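Local structure of acyltransferase (5UG1) at residues L89-E94 and I122-W127; D11-R16 and T62-P67; I44-S49 and N80-H85. The protein transfers acetyl groups to peptidoglycan as the C-terminal catalytic domain of the O-acetyltransferase OatA of Streptococcus pneumoniae, probably through a serine-centred catalytic triad. All coordinates share one frame; numbering follows the deposited sequence.

Contact 1. Residues L89-E94 and I122-W127. With NA (sodium ion), chain C.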
ATOM      1  N   LEU A  89       4.947  -0.599  -2.593  1.00 24.89           N
ATOM      2  CA  LEU A  89       4.373  -1.450  -1.555  1.00 22.03           C
ATOM      3  C   LEU A  89       4.104  -0.613  -0.308  1.00 25.16           C
ATOM      4  O   LEU A  89       5.028   0.014   0.232  1.00 22.27           O
ATOM      5  CB  LEU A  89       5.310  -2.618  -1.235  1.00 24.07           C
ATOM      6  CG  LEU A  89       5.815  -3.419  -2.438  1.00 24.36           C
ATOM      7  CD1 LEU A  89       6.850  -4.449  -2.001  1.00 22.84           C
ATOM      8  CD2 LEU A  89       4.665  -4.087  -3.188  1.00 21.26           C
ATOM      9  N   VAL A  90       2.852  -0.612   0.159  1.00 17.49           N
ATOM     10  CA  VAL A  90       2.469   0.119   1.364  1.00 18.37           C
ATOM     11  C   VAL A  90       2.438  -0.867   2.533  1.00 24.64           C
ATOM     12  O   VAL A  90       1.596  -1.776   2.573  1.00 20.21           O
ATOM     13  CB  VAL A  90       1.121   0.826   1.191  1.00 19.34           C
ATOM     14  CG1 VAL A  90       1.000   1.963   2.213  1.00 19.98           C
ATOM     15  CG2 VAL A  90       0.975   1.364  -0.223  1.00 18.33           C
ATOM     16  N   THR A  91       3.352  -0.692   3.492  1.00 18.76           N
ATOM     17  CA  THR A  91       3.459  -1.637   4.593  1.00 18.25           C
ATOM     18  C   THR A  91       2.229  -1.535   5.492  1.00 23.05           C
ATOM     19  O   THR A  91       1.644  -0.457   5.640  1.00 21.35           O
ATOM     20  CB  THR A  91       4.723  -1.388   5.419  1.00 18.30           C
ATOM     21  OG1 THR A  91       4.763  -0.020   5.852  1.00 20.13           O
ATOM     22  CG2 THR A  91       6.011  -1.741   4.618  1.00 18.15           C
ATOM     23  N   PRO A  92       1.792  -2.650   6.079  1.00 18.30           N
ATOM     24  CA  PRO A  92       0.599  -2.623   6.923  1.00 19.80           C
ATOM     25  C   PRO A  92       0.944  -2.253   8.358  1.00 23.82           C
ATOM     26  O   PRO A  92       2.081  -2.396   8.806  1.00 29.35           O
ATOM     27  CB  PRO A  92       0.080  -4.065   6.834  1.00 18.70           C
ATOM     28  CG  PRO A  92       1.311  -4.867   6.631  1.00 18.29           C
ATOM     29  CD  PRO A  92       2.289  -4.022   5.872  1.00 18.00           C
ATOM     30  N   TYR A  93      -0.070  -1.778   9.082  1.00 24.36           N
ATOM     31  CA  TYR A  93       0.100  -1.411  10.487  1.00 21.28           C
ATOM     32  C   TYR A  93      -1.071  -1.920  11.318  1.00 21.64           C
ATOM     33  O   TYR A  93      -2.207  -1.466  11.137  1.00 20.92           O
ATOM     34  CB  TYR A  93       0.240   0.101  10.649  1.00 20.20           C
ATOM     35  CG  TYR A  93       0.341   0.525  12.088  1.00 30.26           C
ATOM     36  CD1 TYR A  93       1.503   0.303  12.823  1.00 20.87           C
ATOM     37  CD2 TYR A  93      -0.737   1.140  12.727  1.00 23.87           C
ATOM     38  CE1 TYR A  93       1.583   0.689  14.161  1.00 21.73           C
ATOM     39  CE2 TYR A  93      -0.660   1.533  14.050  1.00 30.25           C
ATOM     40  CZ  TYR A  93       0.498   1.300  14.766  1.00 30.89           C
ATOM     41  OH  TYR A  93       0.565   1.695  16.085  1.00 23.28           O
ATOM     42  N   GLU A  94      -0.775  -2.841  12.233  1.00 21.42           N
ATOM     43  CA  GLU A  94      -1.660  -3.259  13.322  1.00 19.71           C
ATOM     44  C   GLU A  94      -1.074  -2.698  14.619  1.00 20.41           C
ATOM     45  O   GLU A  94      -0.001  -3.126  15.063  1.00 21.71           O
ATOM     46  CB  GLU A  94      -1.777  -4.787  13.365  1.00 23.71           C
ATOM     47  CG  GLU A  94      -2.290  -5.387  14.685  1.00 26.55           C
ATOM     48  CD  GLU A  94      -3.736  -5.010  14.976  1.00 34.52           C
ATOM     49  OE1 GLU A  94      -4.635  -5.527  14.274  1.00 41.55           O
ATOM     50  OE2 GLU A  94      -3.971  -4.180  15.888  1.00 26.55           O
ATOM     51  N   ILE A 122      10.845  -1.421  -7.546  1.00 21.25           N
ATOM     52  CA  ILE A 122       9.924  -1.398  -6.414  1.00 20.29           C
ATOM     53  C   ILE A 122      10.378  -0.348  -5.403  1.00 19.65           C
ATOM     54  O   ILE A 122      11.574  -0.208  -5.135  1.00 19.96           O
ATOM     55  CB  ILE A 122       9.827  -2.786  -5.746  1.00 22.31           C
ATOM     56  CG1 ILE A 122       9.256  -3.812  -6.732  1.00 20.58           C
ATOM     57  CG2 ILE A 122       9.008  -2.722  -4.461  1.00 21.28           C
ATOM     58  CD1 ILE A 122       8.844  -5.106  -6.079  1.00 22.51           C
ATOM     59  N   THR A 123       9.416   0.366  -4.824  1.00 22.01           N
ATOM     60  CA  THR A 123       9.649   1.434  -3.861  1.00 20.12           C
ATOM     61  C   THR A 123       8.742   1.221  -2.654  1.00 25.22           C
ATOM     62  O   THR A 123       7.574   0.852  -2.810  1.00 19.68           O
ATOM     63  CB  THR A 123       9.357   2.823  -4.499  1.00 21.57           C
ATOM     64  OG1 THR A 123      10.201   3.034  -5.645  1.00 26.34           O
ATOM     65  CG2 THR A 123       9.546   3.946  -3.483  1.00 22.70           C
ATOM     66  N   ILE A 124       9.272   1.480  -1.442  1.00 28.04           N
ATOM     67  CA  ILE A 124       8.498   1.303  -0.214  1.00 27.48           C
ATOM     68  C   ILE A 124       7.723   2.580   0.087  1.00 24.45           C
ATOM     69  O   ILE A 124       8.196   3.691  -0.173  1.00 23.30           O
ATOM     70  CB  ILE A 124       9.408   0.913   0.969  1.00 25.25           C
ATOM     71  CG1 ILE A 124       8.603   0.180   2.056  1.00 19.19           C
ATOM     72  CG2 ILE A 124      10.107   2.146   1.557  1.00 25.90           C
ATOM     73  CD1 ILE A 124       8.046  -1.157   1.591  1.00 20.39           C
ATOM     74  N   ALA A 125       6.508   2.410   0.607  1.00 24.38           N
ATOM     75  CA  ALA A 125       5.726   3.468   1.243  1.00 28.00           C
ATOM     76  C   ALA A 125       5.442   2.977   2.661  1.00 28.27           C
ATOM     77  O   ALA A 125       4.502   2.201   2.874  1.00 24.72           O
ATOM     78  CB  ALA A 125       4.441   3.761   0.471  1.00 22.80           C
ATOM     79  N   ASP A 126       6.253   3.420   3.631  1.00 28.20           N
ATOM     80  CA  ASP A 126       6.331   2.753   4.938  1.00 24.62           C
ATOM     81  C   ASP A 126       5.310   3.342   5.915  1.00 27.99           C
ATOM     82  O   ASP A 126       5.635   4.004   6.909  1.00 23.19           O
ATOM     83  CB  ASP A 126       7.744   2.832   5.493  1.00 22.05           C
ATOM     84  CG  ASP A 126       8.049   1.693   6.450  1.00 23.34           C
ATOM     85  OD1 ASP A 126       7.091   1.063   6.955  1.00 23.21           O
ATOM     86  OD2 ASP A 126       9.249   1.419   6.690  1.00 25.39           O
ATOM     87  N   TRP A 127       4.042   3.072   5.604  1.00 19.74           N
ATOM     88  CA  TRP A 127       2.954   3.439   6.501  1.00 17.47           C
ATOM     89  C   TRP A 127       3.165   2.867   7.900  1.00 25.02           C
ATOM     90  O   TRP A 127       2.898   3.540   8.904  1.00 29.91           O
ATOM     91  CB  TRP A 127       1.637   2.950   5.903  1.00 15.78           C
ATOM     92  CG  TRP A 127       0.463   2.978   6.844  1.00 21.46           C
ATOM     93  CD1 TRP A 127      -0.247   1.906   7.304  1.00 21.10           C
ATOM     94  CD2 TRP A 127      -0.135   4.139   7.430  1.00 22.54           C
ATOM     95  NE1 TRP A 127      -1.251   2.329   8.144  1.00 23.46           N
ATOM     96  CE2 TRP A 127      -1.204   3.698   8.233  1.00 23.26           C
ATOM     97  CE3 TRP A 127       0.131   5.516   7.352  1.00 26.10           C
ATOM     98  CZ2 TRP A 127      -2.008   4.585   8.963  1.00 21.51           C
ATOM     99  CZ3 TRP A 127      -0.676   6.394   8.075  1.00 22.01           C
ATOM    100  CH2 TRP A 127      -1.725   5.924   8.869  1.00 18.58           C
TER
HETATM  101 NA    NA C 702      13.834  -0.788  -4.850  1.00 22.54          NA
HETATM  102  O   HOH W   1      -3.453   0.522   9.551  1.00 21.64           O
HETATM  103  O   HOH W   2      14.000   0.892  -3.186  1.00 22.45           O
HETATM  104  O   HOH W   3      16.141  -1.401  -4.948  1.00 16.28           O
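A125 O is gripped by two backbone donors. T91 N reaches it across the contact at 3.2 Å, and W127 N comes from the opposite face of the carbonyl plane. The W127 bond closes an inverse gamma turn centred on D126. The contact joins the two strands of a beta-alpha-beta unit, strand 86-90 and edge strand 122-125, which run parallel and are linked through helix 102-118. L89 pairs through both its N and its O: L89 N donates to T123 O, and A125 N donates to L89 O at 2.8 Å. V90 CA adds a CA-H...O contact to A125 O.

I124 CD1 crosses T91 CG2 at about a right angle, at 3.7 Å, and also approaches L89 O. L89 CD1 meets I122 CG2. On the face with V90 and A125, V90 CG1 leans on W127 CB.

Beyond the strands, T91 OG1 donates to D126 OD1 at 2.8 Å. It arrives on the anti side of the carboxylate, 33° out of its plane. The T91 hydroxyl stands between its own N and carbonyl carbon (chi1 54°), which turns it to D126 and leaves CG2 for I124. T91 OG1 is also hydrogen-bonded to N128 N, in the first turn of helix 127-132. D126 is the N-cap of that helix, where OD1 also takes Q129 N. Its OD2 forms a salt bridge with R113 of the crossover helix.

At the start of strand 122-125, I122 O binds the sodium ion at 2.4 Å, together with A116 O, T119 O and two waters. Past its end, the W127 indole has T91 O at its edge and Y93 CB obliquely beside it. One water accepts from W127 NE1 at 3.2 Å and donates to Y93 O.

Contact 2. Residues D11-R16 and T62-P67. With 03S (methanesulfonic acid), chain B.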
ATOM      1  N   ASP A  11      -6.849  -1.757   0.404  1.00 21.16           N
ATOM      2  CA  ASP A  11      -7.744  -2.285   1.413  1.00 25.25           C
ATOM      3  C   ASP A  11      -8.583  -1.209   2.120  1.00 25.39           C
ATOM      4  O   ASP A  11      -8.639  -0.100   1.703  1.00 24.01           O
ATOM      5  CB  ASP A  11      -6.982  -3.175   2.399  1.00 23.25           C
ATOM      6  CG  ASP A  11      -5.953  -2.426   3.200  1.00 25.55           C
ATOM      7  OD1 ASP A  11      -5.911  -1.234   3.154  1.00 27.13           O
ATOM      8  OD2 ASP A  11      -5.181  -3.039   3.887  1.00 25.81           O
ATOM      9  N   SER A  12      -9.238  -1.588   3.192  1.00 22.63           N
ATOM     10  CA  SER A  12     -10.066  -0.678   3.940  1.00 22.07           C
ATOM     11  C   SER A  12      -9.320   0.492   4.541  1.00 20.09           C
ATOM     12  O   SER A  12      -9.883   1.505   4.723  1.00 25.89           O
ATOM     13  CB  SER A  12     -10.788  -1.411   5.043  1.00 29.80           C
ATOM     14  OG  SER A  12      -9.920  -1.709   6.068  1.00 30.19           O
ATOM     15  N   VAL A  13      -8.050   0.314   4.855  1.00 24.92           N
ATOM     16  CA  VAL A  13      -7.261   1.397   5.373  1.00 24.23           C
ATOM     17  C   VAL A  13      -7.057   2.470   4.299  1.00 25.84           C
ATOM     18  O   VAL A  13      -7.254   3.626   4.536  1.00 21.10           O
ATOM     19  CB  VAL A  13      -5.944   0.910   5.991  1.00 22.71           C
ATOM     20  CG1 VAL A  13      -5.148   2.056   6.544  1.00 19.18           C
ATOM     21  CG2 VAL A  13      -6.230  -0.065   7.093  1.00 24.52           C
ATOM     22  N   ALA A  14      -6.666   2.027   3.119  1.00 24.07           N
ATOM     23  CA  ALA A  14      -6.604   2.886   1.967  1.00 21.77           C
ATOM     24  C   ALA A  14      -7.975   3.502   1.651  1.00 23.71           C
ATOM     25  O   ALA A  14      -8.063   4.675   1.368  1.00 21.60           O
ATOM     26  CB  ALA A  14      -6.059   2.158   0.783  1.00 20.77           C
ATOM     27  N   LEU A  15      -9.031   2.708   1.761  1.00 23.27           N
ATOM     28  CA  LEU A  15     -10.359   3.228   1.465  1.00 23.64           C
ATOM     29  C   LEU A  15     -10.735   4.333   2.443  1.00 30.67           C
ATOM     30  O   LEU A  15     -11.397   5.312   2.072  1.00 31.04           O
ATOM     31  CB  LEU A  15     -11.381   2.099   1.500  1.00 21.19           C
ATOM     32  CG  LEU A  15     -12.799   2.548   1.140  1.00 26.89           C
ATOM     33  CD1 LEU A  15     -12.852   3.101  -0.275  1.00 23.50           C
ATOM     34  CD2 LEU A  15     -13.824   1.427   1.336  1.00 30.74           C
ATOM     35  N   ARG A  16     -10.296   4.201   3.696  1.00 28.76           N
ATOM     36  CA  ARG A  16     -10.545   5.241   4.687  1.00 26.47           C
ATOM     37  C   ARG A  16      -9.849   6.546   4.313  1.00 26.21           C
ATOM     38  O   ARG A  16     -10.348   7.630   4.628  1.00 25.37           O
ATOM     39  CB  ARG A  16     -10.089   4.736   6.058  1.00 26.70           C
ATOM     40  CG  ARG A  16     -10.580   5.539   7.259  1.00 30.32           C
ATOM     41  CD  ARG A  16     -10.118   4.858   8.551  1.00 31.23           C
ATOM     42  NE  ARG A  16     -10.456   5.594   9.767  1.00 24.98           N
ATOM     43  CZ  ARG A  16     -11.654   5.573  10.339  1.00 29.64           C
ATOM     44  NH1 ARG A  16     -12.627   4.857   9.790  1.00 30.05           N
ATOM     45  NH2 ARG A  16     -11.879   6.259  11.457  1.00 28.45           N
ATOM     46  N   THR A  62      -2.094  -2.970   0.853  1.00 18.26           N
ATOM     47  CA  THR A  62      -2.737  -4.097   1.514  1.00 18.84           C
ATOM     48  C   THR A  62      -1.776  -4.663   2.551  1.00 18.93           C
ATOM     49  O   THR A  62      -0.607  -4.275   2.625  1.00 27.48           O
ATOM     50  CB  THR A  62      -3.094  -5.221   0.528  1.00 24.92           C
ATOM     51  OG1 THR A  62      -1.886  -5.716  -0.066  1.00 25.71           O
ATOM     52  CG2 THR A  62      -4.061  -4.755  -0.575  1.00 18.57           C
ATOM     53  N   GLY A  63      -2.221  -5.643   3.285  1.00 19.74           N
ATOM     54  CA  GLY A  63      -1.332  -6.378   4.144  1.00 21.62           C
ATOM     55  C   GLY A  63      -1.813  -6.647   5.542  1.00 22.63           C
ATOM     56  O   GLY A  63      -1.393  -7.565   6.152  1.00 28.04           O
ATOM     57  N   VAL A  64      -2.720  -5.837   6.026  1.00 22.31           N
ATOM     58  CA  VAL A  64      -3.253  -6.010   7.342  1.00 24.01           C
ATOM     59  C   VAL A  64      -4.361  -7.058   7.390  1.00 31.06           C
ATOM     60  O   VAL A  64      -4.518  -7.688   8.355  1.00 27.69           O
ATOM     61  CB  VAL A  64      -3.694  -4.670   7.965  1.00 25.56           C
ATOM     62  CG1 VAL A  64      -5.057  -4.260   7.482  1.00 25.67           C
ATOM     63  CG2 VAL A  64      -3.602  -4.682   9.463  1.00 26.74           C
ATOM     64  N   ASN A  65      -5.113  -7.239   6.328  1.00 30.27           N
ATOM     65  CA  ASN A  65      -6.121  -8.299   6.267  1.00 35.67           C
ATOM     66  C   ASN A  65      -5.487  -9.644   5.900  1.00 27.28           C
ATOM     67  O   ASN A  65      -4.836  -9.730   4.942  1.00 29.49           O
ATOM     68  CB  ASN A  65      -7.159  -7.967   5.206  1.00 38.70           C
ATOM     69  CG  ASN A  65      -8.162  -6.951   5.642  1.00 46.12           C
ATOM     70  OD1 ASN A  65      -8.393  -6.743   6.815  1.00 48.42           O
ATOM     71  ND2 ASN A  65      -8.779  -6.311   4.677  1.00 52.23           N
ATOM     72  N   ASN A  66      -5.711 -10.680   6.666  1.00 30.27           N
ATOM     73  CA  ASN A  66      -5.172 -11.990   6.360  1.00 32.23           C
ATOM     74  C   ASN A  66      -3.630 -12.020   6.282  1.00 26.22           C
ATOM     75  O   ASN A  66      -3.102 -12.390   5.289  1.00 28.91           O
ATOM     76  CB  ASN A  66      -5.783 -12.448   5.017  1.00 42.65           C
ATOM     77  CG  ASN A  66      -7.139 -13.077   5.157  1.00 59.61           C
ATOM     78  OD1 ASN A  66      -7.814 -12.917   6.154  1.00 69.76           O
ATOM     79  ND2 ASN A  66      -7.546 -13.818   4.143  1.00 63.48           N
ATOM     80  N   PRO A  67      -2.902 -11.590   7.303  1.00 25.37           N
ATOM     81  CA  PRO A  67      -1.452 -11.427   7.145  1.00 24.26           C
ATOM     82  C   PRO A  67      -0.678 -12.734   7.166  1.00 24.71           C
ATOM     83  O   PRO A  67       0.519 -12.721   6.854  1.00 24.00           O
ATOM     84  CB  PRO A  67      -1.074 -10.545   8.341  1.00 24.85           C
ATOM     85  CG  PRO A  67      -2.036 -11.035   9.436  1.00 26.83           C
ATOM     86  CD  PRO A  67      -3.336 -11.356   8.697  1.00 27.04           C
TER
HETATM   87  S10 03S B 701      -9.508  -3.109   6.495  1.00 65.06           S
HETATM   88  O11 03S B 701      -8.553  -2.882   7.603  1.00 66.36           O
HETATM   89  O12 03S B 701      -8.808  -3.753   5.362  1.00 66.70           O
HETATM   90  C13 03S B 701     -10.740  -4.095   7.019  1.00 61.02           C
HETATM   91  O   HOH W   4      -5.008  -5.847   3.655  1.00 22.69           O
HETATM   92  O   HOH W   5      -2.749  -2.642   5.441  1.00 23.00           O
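D11 OD2 lies against T62 CA at 3.6 Å and the CG1 methyl of V64 at 3.8 Å. The contact belongs to the active-site pocket of an atypical alpha/beta hydrolase fold, at the carboxyl ends of the parallel strands. D11 is the N-cap of the helix that starts at S12, and the G-D-S sequence here is consistent with the SGNH/GDSL family. S12 carries the methylsulfonyl adduct and, with H145 and D142, fits a Ser-His-Asp triad.

D11 is the close-packed part. Its chi1 of 64° sets the carboxylate between its own N and carbonyl carbon. OD1 thereby caps helix 12-16 through weak bonds from V13 N and A14 N, while OD2 turns to the loop. The looser side is at V64 and N65, which are partly exposed. There V13 CG2 only just reaches V64 CG1, at 4.4 Å.

No direct hydrogen bond crosses between the segments; waters bridge them. One donates to D11 OD2 and accepts from G63 N and N65 N. A second donates to OD2 at 2.9 Å and accepts from V64 N. These links probably help to place N65.

The adduct spans both segments. S12 OG is bonded to S10, and S12 OG also meets H145 NE2. S12 N donates to sulfonyl O12 at 3.1 Å, an arrangement consistent with an oxyanion hole. From the loop, N65 ND2 adds a weak bond to the same O12 at 2.6 Å, with an N-H...O angle of 117°.

Contact 3. Residues I44-S49 and N80-H85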
ATOM      1  N   ILE A  44      -6.445  -8.765  -8.847  1.00 19.79           N
ATOM      2  CA  ILE A  44      -6.899  -7.489  -9.420  1.00 23.15           C
ATOM      3  C   ILE A  44      -5.822  -6.883 -10.309  1.00 20.87           C
ATOM      4  O   ILE A  44      -6.112  -6.383 -11.408  1.00 22.22           O
ATOM      5  CB  ILE A  44      -7.308  -6.508  -8.301  1.00 26.81           C
ATOM      6  CG1 ILE A  44      -8.545  -7.023  -7.556  1.00 26.65           C
ATOM      7  CG2 ILE A  44      -7.574  -5.101  -8.862  1.00 24.03           C
ATOM      8  CD1 ILE A  44      -8.932  -6.169  -6.357  1.00 25.78           C
ATOM      9  N   MET A  45      -4.559  -6.925  -9.849  1.00 18.48           N
ATOM     10  CA  MET A  45      -3.444  -6.376 -10.621  1.00 17.47           C
ATOM     11  C   MET A  45      -3.350  -7.007 -12.008  1.00 18.02           C
ATOM     12  O   MET A  45      -3.299  -6.302 -13.024  1.00 21.83           O
ATOM     13  CB  MET A  45      -2.131  -6.580  -9.869  1.00 25.32           C
ATOM     14  CG  MET A  45      -0.928  -5.978 -10.607  1.00 21.96           C
ATOM     15  SD  MET A  45       0.637  -6.299  -9.788  1.00 22.11           S
ATOM     16  CE  MET A  45       0.736  -8.090  -9.963  1.00 22.15           C
ATOM     17  N   LEU A  46      -3.320  -8.344 -12.067  1.00 18.39           N
ATOM     18  CA  LEU A  46      -3.212  -9.042 -13.348  1.00 25.69           C
ATOM     19  C   LEU A  46      -4.478  -8.904 -14.188  1.00 25.55           C
ATOM     20  O   LEU A  46      -4.401  -8.807 -15.418  1.00 28.25           O
ATOM     21  CB  LEU A  46      -2.905 -10.510 -13.115  1.00 27.40           C
ATOM     22  CG  LEU A  46      -1.528 -10.767 -12.514  1.00 27.03           C
ATOM     23  CD1 LEU A  46      -1.381 -12.257 -12.259  1.00 19.74           C
ATOM     24  CD2 LEU A  46      -0.429 -10.228 -13.441  1.00 21.86           C
ATOM     25  N   ASN A  47      -5.656  -8.941 -13.560  1.00 23.98           N
ATOM     26  CA  ASN A  47      -6.878  -8.695 -14.320  1.00 24.59           C
ATOM     27  C   ASN A  47      -6.806  -7.343 -15.020  1.00 21.90           C
ATOM     28  O   ASN A  47      -7.114  -7.229 -16.213  1.00 22.88           O
ATOM     29  CB  ASN A  47      -8.108  -8.777 -13.409  1.00 29.44           C
ATOM     30  CG  ASN A  47      -8.598 -10.222 -13.191  1.00 32.48           C
ATOM     31  OD1 ASN A  47      -8.338 -11.111 -13.991  1.00 24.32           O
ATOM     32  ND2 ASN A  47      -9.329 -10.440 -12.109  1.00 30.33           N
ATOM     33  N   ASN A  48      -6.356  -6.308 -14.303  1.00 24.40           N
ATOM     34  CA  ASN A  48      -6.241  -4.983 -14.909  1.00 26.78           C
ATOM     35  C   ASN A  48      -5.157  -4.947 -15.984  1.00 28.08           C
ATOM     36  O   ASN A  48      -5.338  -4.312 -17.029  1.00 31.79           O
ATOM     37  CB  ASN A  48      -5.969  -3.924 -13.837  1.00 21.42           C
ATOM     38  CG  ASN A  48      -7.250  -3.404 -13.177  1.00 24.38           C
ATOM     39  OD1 ASN A  48      -7.885  -2.461 -13.667  1.00 29.01           O
ATOM     40  ND2 ASN A  48      -7.618  -4.002 -12.057  1.00 22.07           N
ATOM     41  N   SER A  49      -4.029  -5.622 -15.755  1.00 23.25           N
ATOM     42  CA  SER A  49      -2.997  -5.701 -16.785  1.00 27.98           C
ATOM     43  C   SER A  49      -3.522  -6.367 -18.055  1.00 31.96           C
ATOM     44  O   SER A  49      -3.308  -5.872 -19.170  1.00 22.61           O
ATOM     45  CB  SER A  49      -1.782  -6.461 -16.247  1.00 26.17           C
ATOM     46  OG  SER A  49      -0.803  -6.656 -17.256  1.00 24.86           O
ATOM     47  N   ASN A  80       4.624 -11.351 -10.021  1.00 24.58           N
ATOM     48  CA  ASN A  80       3.620 -11.266 -11.067  1.00 27.30           C
ATOM     49  C   ASN A  80       3.444  -9.858 -11.607  1.00 22.79           C
ATOM     50  O   ASN A  80       2.651  -9.669 -12.534  1.00 21.67           O
ATOM     51  CB  ASN A  80       2.286 -11.816 -10.556  1.00 22.67           C
ATOM     52  CG  ASN A  80       2.191 -13.336 -10.710  1.00 30.89           C
ATOM     53  OD1 ASN A  80       1.884 -13.841 -11.790  1.00 32.13           O
ATOM     54  ND2 ASN A  80       2.461 -14.066  -9.628  1.00 27.01           N
ATOM     55  N   LEU A  81       4.158  -8.877 -11.058  1.00 21.79           N
ATOM     56  CA  LEU A  81       4.121  -7.537 -11.625  1.00 20.59           C
ATOM     57  C   LEU A  81       4.488  -7.619 -13.104  1.00 25.00           C
ATOM     58  O   LEU A  81       5.521  -8.212 -13.444  1.00 19.48           O
ATOM     59  CB  LEU A  81       5.087  -6.605 -10.894  1.00 17.48           C
ATOM     60  CG  LEU A  81       5.182  -5.171 -11.412  1.00 25.04           C
ATOM     61  CD1 LEU A  81       3.972  -4.358 -10.957  1.00 22.77           C
ATOM     62  CD2 LEU A  81       6.478  -4.511 -10.968  1.00 21.63           C
ATOM     63  N   PRO A  82       3.658  -7.095 -14.002  1.00 23.63           N
ATOM     64  CA  PRO A  82       3.951  -7.246 -15.431  1.00 24.55           C
ATOM     65  C   PRO A  82       5.106  -6.356 -15.831  1.00 25.89           C
ATOM     66  O   PRO A  82       5.361  -5.318 -15.216  1.00 25.82           O
ATOM     67  CB  PRO A  82       2.651  -6.808 -16.119  1.00 23.42           C
ATOM     68  CG  PRO A  82       1.620  -6.761 -15.032  1.00 18.76           C
ATOM     69  CD  PRO A  82       2.365  -6.436 -13.776  1.00 26.87           C
ATOM     70  N   LYS A  83       5.816  -6.790 -16.869  1.00 22.76           N
ATOM     71  CA  LYS A  83       6.859  -5.973 -17.465  1.00 25.81           C
ATOM     72  C   LYS A  83       6.328  -4.578 -17.755  1.00 30.67           C
ATOM     73  O   LYS A  83       5.180  -4.414 -18.179  1.00 22.42           O
ATOM     74  CB  LYS A  83       7.355  -6.624 -18.761  1.00 35.57           C
ATOM     75  CG  LYS A  83       8.173  -7.876 -18.533  1.00 48.69           C
ATOM     76  CD  LYS A  83       8.672  -8.485 -19.847  1.00 60.99           C
ATOM     77  CE  LYS A  83       7.857  -9.717 -20.248  1.00 64.03           C
ATOM     78  NZ  LYS A  83       8.451 -10.453 -21.411  1.00 66.78           N
ATOM     79  N   GLY A  84       7.166  -3.570 -17.504  1.00 25.03           N
ATOM     80  CA  GLY A  84       6.863  -2.206 -17.871  1.00 28.92           C
ATOM     81  C   GLY A  84       6.296  -1.355 -16.759  1.00 25.50           C
ATOM     82  O   GLY A  84       5.952  -0.190 -17.006  1.00 22.57           O
ATOM     83  N   HIS A  85       6.190  -1.894 -15.550  1.00 22.30           N
ATOM     84  CA  HIS A  85       5.591  -1.197 -14.425  1.00 21.57           C
ATOM     85  C   HIS A  85       6.620  -0.948 -13.334  1.00 22.33           C
ATOM     86  O   HIS A  85       7.633  -1.644 -13.231  1.00 21.57           O
ATOM     87  CB  HIS A  85       4.423  -1.999 -13.854  1.00 18.82           C
ATOM     88  CG  HIS A  85       3.300  -2.195 -14.826  1.00 28.20           C
ATOM     89  ND1 HIS A  85       2.267  -1.290 -14.964  1.00 27.86           N
ATOM     90  CD2 HIS A  85       3.052  -3.186 -15.715  1.00 25.42           C
ATOM     91  CE1 HIS A  85       1.426  -1.723 -15.886  1.00 29.03           C
ATOM     92  NE2 HIS A  85       1.881  -2.869 -16.359  1.00 19.66           N
TER
HETATM   93  O   HOH W   6       0.458  -4.604 -18.102  1.00 17.98           O
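M45 extends from helix 38-50 toward the loop that links helix 70-80 to strand 86-90. This is packing at the periphery of the parallel alpha/beta fold. The M45 side chain leaves the helix with CG anti to the backbone N (chi1 -178°). CB and CG form the straight stem that carries the sulfur across to the loop. SD lies against L81 CD1 at 4.0 Å, the two side chains crossing at about a right angle, and it also comes near P82 CD. The chain then bends at chi3 (66°). This brings the terminal CE over the face of the N80-L81 peptide, 3.6 Å from N80 O and 3.7 Å from L81 N. CE also touches N80 CB. I9, M87 and L54 also touch M45.

The next residue, L46, crosses N80 at about a right angle. Its CD2 rests on N80 O at 3.3 Å, and its CD1 lies by N80 OD1 at 3.7 Å. N80 ND2 donates to S76 O. S49 closes the other end of the contact. Its OG approaches P82 CG at 3.3 Å, and its CB touches the same ring carbon.

P82 opens a type II beta turn that ends at H85. The turn brings the imidazole round toward the helix. A single water meets S49 OG at 2.6 Å and H85 NE2 at 2.8 Å, lying in the plane of the ring at its edge.

No direct hydrogen bond joins the segments. Van der Waals contact therefore carries the join, including methyl and ring carbons set against peptide and hydroxyl oxygens, and one water links S49 to H85 as the polar tie.

The contacts share one five-stranded parallel sheet with the strand order 29-32, 6-10, 57-61, 86-90, 122-125. Contact 2 follows strands 6-10 and 57-61, and contact 1 joins strands 86-90 and 122-125. Their centres are about 11 Å apart, and they touch where P92 CB packs on V64 N at 3.4 Å. The centre of contact 3, which includes the loop before strand 86-90, lies about 19 Å and 20 Å from those of contacts 1 and 2. Along the chain, contacts 2 and 3 alternate their segments, and both close before contact 1 opens. The loop after strand 86-90 thus touches the pocket loop, while the 44-49 part of helix 38-50 lies away from the adduct.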